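Local coordinates for putative outer membrane protein (LpxR) (Salmonella typhimurium, PDB 3FID), which removes acyl chains from lipid A as a deacylase of the outer membrane, modifying lipopolysaccharide, at residues E116-N119 against R120-I124. Numbering follows the deposited sequence.
Sequences EVQN and RAHRI
R120 N donates to E116 O, 3.0 Å away, one turn back in the alpha helix 114-125. This surface helix belongs to the connection that joins strands 97-108 and 140-157 of the outer membrane beta-barrel. The aliphatic chain of R120 is extended from CG to NE and carries the guanidinium out to a water. That water accepts from R120 NH1 in the plane of the group and donates to V117 O at 2.7 Å. The methyl carbon I124 CD1 lies over the centre of one guanidinium face. A121 N donates to V117 O, so this carbonyl receives both a helix bond and the water. H122 N gives a nearly straight bond to Q118 O, with an N-H...O angle of 170°. The H122 side chain has CG beside its backbone N (chi1 -72°), which turns the ring back over Q118. Q118 CG sits over one ring face in a CH-pi contact, 3.8 Å from the centroid. The amide of Q118 is nearly parallel to the ring, with 13° between the planes. Y130 meets the H122 ring edge-to-face, and Q118 OE1 is hydrogen-bonded to W133. The buried Q118 also approaches T34, a zinc ligand. R123 N closes the next turn on N119 O at 2.9 Å, and R123 CB rests 3.4 Å from N119 O.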
ATOM      1  N   GLU A 116      -6.717   1.143 -19.362  1.00 13.54           N
ATOM      2  CA  GLU A 116      -8.116   1.566 -19.471  1.00 12.88           C
ATOM      3  C   GLU A 116      -8.456   2.607 -18.411  1.00 12.58           C
ATOM      4  O   GLU A 116      -8.970   3.648 -18.738  1.00 12.11           O
ATOM      5  CB  GLU A 116      -9.056   0.354 -19.377  1.00 13.82           C
ATOM      6  CG  GLU A 116      -8.988  -0.615 -20.591  1.00 13.80           C
ATOM      7  CD  GLU A 116      -7.927  -1.725 -20.459  1.00 19.17           C
ATOM      8  OE1 GLU A 116      -6.938  -1.584 -19.694  1.00 17.60           O
ATOM      9  OE2 GLU A 116      -8.071  -2.758 -21.153  1.00 19.09           O
ATOM     10  N   VAL A 117      -8.108   2.331 -17.150  1.00 12.57           N
ATOM     11  CA  VAL A 117      -8.400   3.230 -16.034  1.00 12.32           C
ATOM     12  C   VAL A 117      -7.672   4.562 -16.148  1.00 13.07           C
ATOM     13  O   VAL A 117      -8.290   5.634 -15.974  1.00 13.13           O
ATOM     14  CB  VAL A 117      -8.109   2.561 -14.665  1.00 11.38           C
ATOM     15  CG1 VAL A 117      -8.123   3.577 -13.526  1.00 11.43           C
ATOM     16  CG2 VAL A 117      -9.135   1.454 -14.396  1.00 13.54           C
ATOM     17  N   GLN A 118      -6.366   4.507 -16.425  1.00 13.94           N
ATOM     18  CA  GLN A 118      -5.576   5.744 -16.541  1.00 14.40           C
ATOM     19  C   GLN A 118      -5.950   6.567 -17.758  1.00 14.19           C
ATOM     20  O   GLN A 118      -6.119   7.766 -17.641  1.00 14.26           O
ATOM     21  CB  GLN A 118      -4.060   5.491 -16.505  1.00 13.17           C
ATOM     22  CG  GLN A 118      -3.275   6.804 -16.219  1.00 14.62           C
ATOM     23  CD  GLN A 118      -1.770   6.627 -16.345  1.00 15.76           C
ATOM     24  OE1 GLN A 118      -1.242   6.356 -17.440  1.00 17.99           O
ATOM     25  NE2 GLN A 118      -1.067   6.815 -15.233  1.00 17.16           N
ATOM     26  N   ASN A 119      -6.120   5.923 -18.912  1.00 13.95           N
ATOM     27  CA  ASN A 119      -6.585   6.640 -20.102  1.00 14.59           C
ATOM     28  C   ASN A 119      -7.928   7.354 -19.852  1.00 14.82           C
ATOM     29  O   ASN A 119      -8.130   8.514 -20.258  1.00 15.27           O
ATOM     30  CB  ASN A 119      -6.707   5.698 -21.297  1.00 15.12           C
ATOM     31  CG  ASN A 119      -5.375   5.408 -21.973  1.00 16.09           C
ATOM     32  OD1 ASN A 119      -4.312   5.757 -21.475  1.00 19.21           O
ATOM     33  ND2 ASN A 119      -5.438   4.732 -23.106  1.00 16.67           N
ATOM     34  N   ARG A 120      -8.849   6.660 -19.181  1.00 14.31           N
ATOM     35  CA  ARG A 120     -10.143   7.232 -18.822  1.00 14.85           C
ATOM     36  C   ARG A 120      -9.956   8.501 -17.992  1.00 15.18           C
ATOM     37  O   ARG A 120     -10.572   9.531 -18.270  1.00 14.87           O
ATOM     38  CB  ARG A 120     -10.965   6.201 -18.029  1.00 14.75           C
ATOM     39  CG  ARG A 120     -12.236   6.759 -17.368  1.00 15.31           C
ATOM     40  CD  ARG A 120     -12.944   5.647 -16.573  1.00 13.98           C
ATOM     41  NE  ARG A 120     -14.208   6.096 -15.984  1.00 14.08           N
ATOM     42  CZ  ARG A 120     -14.300   6.778 -14.839  1.00 17.96           C
ATOM     43  NH1 ARG A 120     -13.189   7.128 -14.170  1.00 18.75           N
ATOM     44  NH2 ARG A 120     -15.495   7.131 -14.362  1.00 16.95           N
ATOM     45  N   ALA A 121      -9.117   8.403 -16.960  1.00 15.76           N
ATOM     46  CA  ALA A 121      -8.911   9.478 -15.981  1.00 16.89           C
ATOM     47  C   ALA A 121      -8.376  10.725 -16.675  1.00 17.70           C
ATOM     48  O   ALA A 121      -8.859  11.856 -16.458  1.00 18.18           O
ATOM     49  CB  ALA A 121      -7.930   9.002 -14.897  1.00 16.91           C
ATOM     50  N   HIS A 122      -7.381  10.488 -17.522  1.00 18.88           N
ATOM     51  CA  HIS A 122      -6.730  11.502 -18.326  1.00 21.12           C
ATOM     52  C   HIS A 122      -7.689  12.149 -19.303  1.00 21.19           C
ATOM     53  O   HIS A 122      -7.723  13.364 -19.388  1.00 22.39           O
ATOM     54  CB  HIS A 122      -5.501  10.906 -19.037  1.00 20.85           C
ATOM     55  CG  HIS A 122      -4.355  10.633 -18.104  1.00 23.76           C
ATOM     56  ND1 HIS A 122      -3.091  10.289 -18.544  1.00 25.16           N
ATOM     57  CD2 HIS A 122      -4.278  10.689 -16.749  1.00 25.21           C
ATOM     58  CE1 HIS A 122      -2.294  10.128 -17.502  1.00 23.54           C
ATOM     59  NE2 HIS A 122      -2.990  10.364 -16.402  1.00 25.12           N
ATOM     60  N   ARG A 123      -8.485  11.352 -20.013  1.00 22.10           N
ATOM     61  CA  ARG A 123      -9.484  11.901 -20.942  1.00 23.01           C
ATOM     62  C   ARG A 123     -10.464  12.819 -20.206  1.00 23.63           C
ATOM     63  O   ARG A 123     -10.774  13.924 -20.673  1.00 23.56           O
ATOM     64  CB  ARG A 123     -10.232  10.778 -21.684  1.00 22.91           C
ATOM     65  CG  ARG A 123     -11.280  11.286 -22.703  1.00 22.91           C
ATOM     66  CD  ARG A 123     -11.993  10.139 -23.411  1.00 23.41           C
ATOM     67  NE  ARG A 123     -12.489   9.110 -22.491  1.00 23.42           N
ATOM     68  CZ  ARG A 123     -13.547   9.253 -21.702  1.00 21.48           C
ATOM     69  NH1 ARG A 123     -13.917   8.251 -20.900  1.00 23.05           N
ATOM     70  NH2 ARG A 123     -14.217  10.393 -21.700  1.00 19.46           N
ATOM     71  N   ILE A 124     -10.936  12.362 -19.046  1.00 24.35           N
ATOM     72  CA  ILE A 124     -11.887  13.126 -18.232  1.00 25.45           C
ATOM     73  C   ILE A 124     -11.305  14.487 -17.810  1.00 27.24           C
ATOM     74  O   ILE A 124     -12.003  15.502 -17.871  1.00 26.95           O
ATOM     75  CB  ILE A 124     -12.394  12.310 -17.006  1.00 25.27           C
ATOM     76  CG1 ILE A 124     -13.273  11.138 -17.461  1.00 24.76           C
ATOM     77  CG2 ILE A 124     -13.178  13.193 -16.034  1.00 23.83           C
ATOM     78  CD1 ILE A 124     -13.715  10.184 -16.318  1.00 25.35           C
TER
HETATM   79  O   HOH W   1     -10.430   6.330 -14.446  1.00  8.75           O